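PDB 4MTN: transcription termination factor NusA, which probably takes part in both transcription termination and antitermination, binding the RNA polymerase core enzyme and nascent RNA. Local coordinates for residues D13-H16 / S20-K23; N260-S265 / I310-R315; E341-Q346 / D360-M365. All coordinates share one frame; numbering follows the deposited sequence.

Overall arrangement
The three contacts follow one another along an elongated chain, and no two share a helix or strand. Contact 1 is a surface contact in the N-terminal domain. Its centre lies about 61 Å from that of contact 2 and about 70 Å from that of contact 3, on the other side of the chain's centre. Contact 2 is buried and joins the residue just after helix 254-261 to strand 309-313. Contact 3 is partly buried between two helices of the helix-hairpin-helix region, its centre about 26 Å from that of contact 2. Contact 1 is mainly polar, with an imidazole, a carbonyl and a long ion pair. Contacts 2 and 3 rest on aliphatic groups and selenium.

Contact 1: D13-H16 / S20-K23; sequences DSIH and SIDK
His16 reaches from near the end of helix 7-18 to the loop that follows, and its ring docks on the backbone at Ile21. CG stands anti to the backbone N (chi1 172°), which carries the ring toward this loop. His16 CB already lies 3.4 Å from Ile21 O. His16 CG is 3.3 Å from the same oxygen. His16 ND1 then donates a hydrogen bond to Ile21 O at an N-H...O angle of 159°. The modelled separation of His16 ND1 and Ile21 O, 2.4 Å, is very short and its exact value is doubtful. The carbonyl sits at the ring edge, near its plane. Farther round, His16 CE1 comes within 3.8 Å of Asp22 CA. At the ring carbon across from ND1, His16 CD2 is 3.7 Å from Lys23 NZ.

Lys23 crosses the imidazole at about a right angle, with CG over one ring face. A bend at its last torsion (chi4 64°) brings NZ back toward helix 7-18. There Lys23 NZ forms a long salt bridge with Asp13 OD1, at 3.8 Å. Ile15 CG2 meets Ile21 CD1 at 4.2 Å, and both isoleucines also pack on helix 87-105. The arrangement is a short helix-to-helix connection in the NusA N-terminal domain: Ser20 leaves the first helix with positive phi, and Asp22 is the N-cap of helix 23-42.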
# COMPACT_ATOMS: atom_id res chain seq x y z
N ASP A 13 25.91 -27.97 -16.87
CA ASP A 13 26.34 -27.11 -17.96
C ASP A 13 25.31 -27.11 -19.09
O ASP A 13 25.11 -26.09 -19.75
CB ASP A 13 27.70 -27.57 -18.49
CG ASP A 13 28.23 -26.66 -19.59
OD1 ASP A 13 28.86 -25.64 -19.26
OD2 ASP A 13 28.02 -26.98 -20.78
N SER A 14 24.67 -28.25 -19.30
CA SER A 14 23.67 -28.39 -20.35
C SER A 14 22.44 -27.53 -20.06
O SER A 14 21.90 -26.88 -20.96
CB SER A 14 23.26 -29.86 -20.50
OG SER A 14 22.26 -30.01 -21.50
N ILE A 15 22.00 -27.53 -18.81
CA ILE A 15 20.85 -26.74 -18.40
C ILE A 15 21.20 -25.25 -18.39
O ILE A 15 20.41 -24.41 -18.85
CB ILE A 15 20.32 -27.17 -17.01
CG1 ILE A 15 19.32 -28.32 -17.15
CG2 ILE A 15 19.65 -26.01 -16.29
CD1 ILE A 15 19.93 -29.65 -17.56
N HIS A 16 22.38 -24.93 -17.88
CA HIS A 16 22.86 -23.55 -17.83
C HIS A 16 22.96 -22.93 -19.22
O HIS A 16 22.70 -21.74 -19.41
CB HIS A 16 24.21 -23.48 -17.12
CG HIS A 16 24.86 -22.13 -17.18
ND1 HIS A 16 24.24 -20.99 -16.72
CD2 HIS A 16 26.07 -21.74 -17.65
CE1 HIS A 16 25.04 -19.95 -16.90
NE2 HIS A 16 26.16 -20.38 -17.46
N SER A 20 19.44 -21.01 -19.64
CA SER A 20 20.08 -19.72 -19.38
C SER A 20 19.95 -19.27 -17.93
O SER A 20 19.53 -18.14 -17.66
CB SER A 20 19.52 -18.65 -20.32
OG SER A 20 19.80 -18.95 -21.67
N ILE A 21 20.31 -20.15 -17.00
CA ILE A 21 20.35 -19.81 -15.58
C ILE A 21 21.69 -20.25 -14.99
O ILE A 21 22.27 -21.24 -15.43
CB ILE A 21 19.19 -20.46 -14.80
CG1 ILE A 21 19.09 -21.94 -15.14
CG2 ILE A 21 17.88 -19.75 -15.12
CD1 ILE A 21 17.87 -22.61 -14.54
N ASP A 22 22.18 -19.50 -14.00
CA ASP A 22 23.52 -19.72 -13.47
C ASP A 22 23.66 -21.08 -12.80
O ASP A 22 22.68 -21.67 -12.34
CB ASP A 22 23.89 -18.61 -12.49
CG ASP A 22 22.91 -18.47 -11.35
OD1 ASP A 22 23.13 -19.10 -10.29
OD2 ASP A 22 21.90 -17.75 -11.51
N LYS A 23 24.90 -21.58 -12.75
CA LYS A 23 25.20 -22.92 -12.25
C LYS A 23 24.77 -23.14 -10.81
O LYS A 23 24.26 -24.21 -10.47
CB LYS A 23 26.69 -23.21 -12.38
CG LYS A 23 27.16 -23.53 -13.79
CD LYS A 23 28.59 -24.05 -13.78
CE LYS A 23 29.02 -24.53 -15.16
NZ LYS A 23 29.03 -23.43 -16.16

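Contact 2: N260-S265 / I310-R315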
# COMPACT_ATOMS: atom_id res chain seq x y z
N ASN A 260 -1.25 23.76 7.01
CA ASN A 260 -0.28 23.57 5.95
C ASN A 260 -0.77 22.59 4.89
O ASN A 260 -0.55 22.78 3.70
CB ASN A 260 1.05 23.07 6.52
CG ASN A 260 1.79 24.15 7.30
OD1 ASN A 260 1.27 25.24 7.51
ND2 ASN A 260 3.00 23.83 7.74
N ALA A 261 -1.45 21.54 5.34
CA ALA A 261 -1.96 20.51 4.44
C ALA A 261 -3.24 20.97 3.75
O ALA A 261 -3.63 20.43 2.71
CB ALA A 261 -2.21 19.22 5.21
N MSE A 262 -3.89 21.98 4.32
CA MSE A 262 -5.14 22.50 3.78
C MSE A 262 -4.90 23.56 2.70
O MSE A 262 -5.86 24.11 2.15
CB MSE A 262 -6.01 23.08 4.89
CG MSE A 262 -6.68 22.03 5.76
SE MSE A 262 -7.85 20.85 4.75
CE MSE A 262 -9.10 22.18 4.07
N GLN A 263 -3.64 23.86 2.43
CA GLN A 263 -3.28 24.80 1.37
C GLN A 263 -3.81 24.31 0.03
O GLN A 263 -3.95 23.11 -0.18
CB GLN A 263 -1.76 24.98 1.32
CG GLN A 263 -1.17 25.73 2.50
CD GLN A 263 -1.57 27.20 2.53
OE1 GLN A 263 -1.86 27.79 1.49
NE2 GLN A 263 -1.58 27.79 3.72
N PRO A 264 -4.10 25.24 -0.90
CA PRO A 264 -3.95 26.70 -0.86
C PRO A 264 -4.91 27.43 0.08
O PRO A 264 -4.66 28.59 0.42
CB PRO A 264 -4.23 27.13 -2.31
CG PRO A 264 -4.13 25.87 -3.12
CD PRO A 264 -4.59 24.79 -2.21
N SER A 265 -5.99 26.77 0.50
CA SER A 265 -7.01 27.42 1.32
C SER A 265 -6.47 27.89 2.66
O SER A 265 -5.55 27.29 3.22
CB SER A 265 -8.20 26.47 1.54
OG SER A 265 -7.82 25.37 2.35
N ILE A 310 -10.59 15.20 8.44
CA ILE A 310 -10.83 16.64 8.38
C ILE A 310 -12.24 16.96 7.93
O ILE A 310 -12.67 16.55 6.85
CB ILE A 310 -9.82 17.33 7.44
CG1 ILE A 310 -8.39 17.13 7.95
CG2 ILE A 310 -10.14 18.81 7.32
CD1 ILE A 310 -7.34 17.82 7.11
N ASP A 311 -12.97 17.70 8.76
CA ASP A 311 -14.32 18.13 8.42
C ASP A 311 -14.35 19.65 8.26
O ASP A 311 -14.17 20.38 9.24
CB ASP A 311 -15.32 17.69 9.50
CG ASP A 311 -16.74 17.59 8.98
OD1 ASP A 311 -17.04 18.22 7.94
OD2 ASP A 311 -17.55 16.89 9.61
N VAL A 312 -14.56 20.11 7.04
CA VAL A 312 -14.51 21.54 6.75
C VAL A 312 -15.89 22.20 6.79
O VAL A 312 -16.78 21.85 6.02
CB VAL A 312 -13.87 21.81 5.37
CG1 VAL A 312 -13.97 23.29 5.03
CG2 VAL A 312 -12.43 21.36 5.37
N MSE A 313 -16.05 23.15 7.70
CA MSE A 313 -17.28 23.91 7.83
C MSE A 313 -16.98 25.39 8.05
O MSE A 313 -15.83 25.75 8.31
CB MSE A 313 -18.13 23.39 9.00
CG MSE A 313 -18.48 21.91 8.93
SE MSE A 313 -19.42 21.32 10.53
CE MSE A 313 -21.04 22.39 10.33
N THR A 314 -17.99 26.23 7.93
CA THR A 314 -17.86 27.62 8.33
C THR A 314 -18.21 27.73 9.80
O THR A 314 -18.59 26.74 10.43
CB THR A 314 -18.76 28.56 7.50
OG1 THR A 314 -20.13 28.40 7.90
CG2 THR A 314 -18.63 28.25 6.01
N ARG A 315 -18.10 28.93 10.37
CA ARG A 315 -18.42 29.12 11.77
C ARG A 315 -19.93 29.22 11.97
O ARG A 315 -20.47 28.71 12.95
CB ARG A 315 -17.74 30.38 12.32
CG ARG A 315 -17.93 30.57 13.82
CD ARG A 315 -17.25 29.47 14.62
NE ARG A 315 -17.75 29.38 15.98
CZ ARG A 315 -17.24 28.59 16.92
NH1 ARG A 315 -16.20 27.82 16.64
NH2 ARG A 315 -17.77 28.57 18.14
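Met262, Ile310 and Val312 make this contact without any flat group: no ring, amide or guanidinium takes part, so there are no faces or edges to assign. The surfaces that meet are methyl groups and the selenium of a selenomethionine. Met262 follows helix 254-261 directly. Its side chain is folded rather than extended, with bends at chi2 and chi3 (both -60°). The folding spreads the end of the chain over two residues of the strand. Met262 SE lies 3.9 Å from Ile310 CD1. Met262 SE is also 4.0 Å from Ile310 CG2, so both branches of the isoleucine touch the same atom. The methyl continues along the strand, and Met262 CE reaches Val312 CG2 at 3.7 Å. The side chain of Met262 slides past those of Ile310 and Val312, pointing the opposite way.

Ile310 and Val312 are two apart on a strand and point to the same side of it, toward Met262. Their backbones stay well apart, with 9.4 Å between Met262 CA and Ile310 CA. The side chains alone therefore bridge the gap. The contact is small and purely apolar, with selenium and carbon at ordinary van der Waals distances.

Strand 309-313 is an outermost strand of a mixed three-stranded sheet and pairs in parallel with strand 278-282. This strand order resembles that of type II KH folds, and the NusA family carries two KH domains. Helices 285-292 and 297-306 both pack against the contact. Met262 also packs on Ala291 of the first helix. Val312 touches Leu288 there and Val299 of the second helix. Ile310 rests on Val299 and Ala302, and on Val281 of the adjoining strand.

Contact 3: E341-Q346 / D360-M365; sequences EGLVSQ and DELMEM
Gly342 and Met365 have the closest CA atoms of the two helical segments, 7.5 Å apart. Both segments belong to the helix-hairpin-helix domain, built on the motif in which two helices are linked by a hairpin-like turn. The axes of helix segments 341-345 and 360-365 are inclined at 128° and come no nearer than 11.4 Å. The segments thus run nearer to antiparallel than to parallel, but are strongly splayed. At this spacing, side chains must do most of the touching.

Met365, a selenomethionine, makes much of the contact. Its chain leaves the helix extended, with CG anti to the backbone N (chi1 -167°) and chi2 also near 180°. This sends the selenium straight across to the other helix before the chain bends at chi3. Met365 SE lies 3.7 Å from Leu343 CD2. Met365 SE also rests 3.8 Å from Gly342 C, where the glycine leaves the backbone uncovered by any side chain of its own. Met365 CE stays close to the same leucine methyl.

Leu343 turns its CD2 branch toward the second helix. That methyl serves both partners there, since Leu343 CD2 also meets Leu362 CD1 at 4.1 Å. The two leucines are buried, whereas Met365 is partly exposed. Leu343 also packs on Ile357, in the loop just before helix 359-366, and Leu362 on Ile376 of helix 370-399. Met275, from a loop far earlier in the chain, touches Met365, Glu361 and Gln346.

A side-chain hydrogen bond lies beside the apolar patch, within segment 341-346. Ser345 OG donates to Gly342 O at 2.6 Å, approaching from above the carbonyl plane, 38° out of it.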
# COMPACT_ATOMS: atom_id res chain seq x y z
N GLU A 341 -25.70 17.79 25.25
CA GLU A 341 -24.78 18.91 25.11
C GLU A 341 -23.33 18.45 25.26
O GLU A 341 -22.42 19.03 24.66
CB GLU A 341 -25.09 20.00 26.14
CG GLU A 341 -26.35 20.80 25.84
CD GLU A 341 -26.65 21.83 26.90
OE1 GLU A 341 -25.91 21.89 27.91
OE2 GLU A 341 -27.62 22.59 26.74
N GLY A 342 -23.12 17.42 26.06
CA GLY A 342 -21.79 16.86 26.26
C GLY A 342 -21.25 16.23 24.99
O GLY A 342 -20.08 16.38 24.66
N LEU A 343 -22.12 15.51 24.29
CA LEU A 343 -21.75 14.86 23.03
C LEU A 343 -21.40 15.89 21.97
O LEU A 343 -20.39 15.76 21.27
CB LEU A 343 -22.89 13.97 22.54
CG LEU A 343 -23.20 12.72 23.36
CD1 LEU A 343 -24.53 12.12 22.92
CD2 LEU A 343 -22.08 11.70 23.22
N VAL A 344 -22.24 16.92 21.85
CA VAL A 344 -22.05 17.97 20.86
C VAL A 344 -20.77 18.77 21.13
O VAL A 344 -20.06 19.15 20.21
CB VAL A 344 -23.26 18.93 20.84
CG1 VAL A 344 -23.05 20.04 19.82
CG2 VAL A 344 -24.53 18.16 20.53
N SER A 345 -20.48 18.99 22.41
CA SER A 345 -19.29 19.72 22.81
C SER A 345 -18.02 18.94 22.49
O SER A 345 -16.94 19.52 22.35
CB SER A 345 -19.33 20.03 24.31
OG SER A 345 -19.26 18.85 25.08
N GLN A 346 -18.16 17.62 22.37
CA GLN A 346 -17.01 16.76 22.10
C GLN A 346 -16.86 16.45 20.60
O GLN A 346 -15.99 15.68 20.21
CB GLN A 346 -17.14 15.46 22.89
CG GLN A 346 -15.80 14.87 23.31
CD GLN A 346 -15.10 15.71 24.36
OE1 GLN A 346 -15.74 16.45 25.11
NE2 GLN A 346 -13.78 15.61 24.41
N ASP A 360 -17.63 2.42 25.84
CA ASP A 360 -16.99 2.72 27.12
C ASP A 360 -16.96 4.22 27.39
O ASP A 360 -17.20 4.66 28.52
CB ASP A 360 -15.56 2.17 27.14
CG ASP A 360 -15.48 0.76 26.59
OD1 ASP A 360 -16.50 0.04 26.65
OD2 ASP A 360 -14.40 0.37 26.10
N GLU A 361 -16.67 5.00 26.36
CA GLU A 361 -16.61 6.45 26.49
C GLU A 361 -17.99 7.06 26.69
O GLU A 361 -18.14 8.08 27.37
CB GLU A 361 -15.94 7.07 25.25
CG GLU A 361 -14.46 6.74 25.12
CD GLU A 361 -13.87 7.24 23.81
OE1 GLU A 361 -14.63 7.37 22.83
OE2 GLU A 361 -12.65 7.50 23.77
N LEU A 362 -19.01 6.43 26.10
CA LEU A 362 -20.38 6.89 26.25
C LEU A 362 -20.91 6.58 27.65
O LEU A 362 -21.75 7.31 28.18
CB LEU A 362 -21.28 6.25 25.19
CG LEU A 362 -22.76 6.64 25.19
CD1 LEU A 362 -22.92 8.15 25.03
CD2 LEU A 362 -23.52 5.90 24.11
N MSE A 363 -20.41 5.51 28.24
CA MSE A 363 -20.80 5.12 29.59
C MSE A 363 -20.27 6.10 30.63
O MSE A 363 -20.97 6.45 31.58
CB MSE A 363 -20.30 3.71 29.91
CG MSE A 363 -20.99 2.61 29.13
SE MSE A 363 -20.20 0.86 29.46
CE MSE A 363 -20.70 0.67 31.34
N GLU A 364 -19.03 6.54 30.44
CA GLU A 364 -18.39 7.44 31.39
C GLU A 364 -19.01 8.83 31.34
O GLU A 364 -19.24 9.46 32.38
CB GLU A 364 -16.89 7.53 31.12
N MSE A 365 -19.29 9.31 30.13
CA MSE A 365 -19.79 10.66 29.93
C MSE A 365 -21.19 10.85 30.50
O MSE A 365 -21.50 11.90 31.07
CB MSE A 365 -19.79 11.00 28.44
CG MSE A 365 -20.01 12.48 28.14
SE MSE A 365 -20.19 12.84 26.24
CE MSE A 365 -18.70 11.77 25.59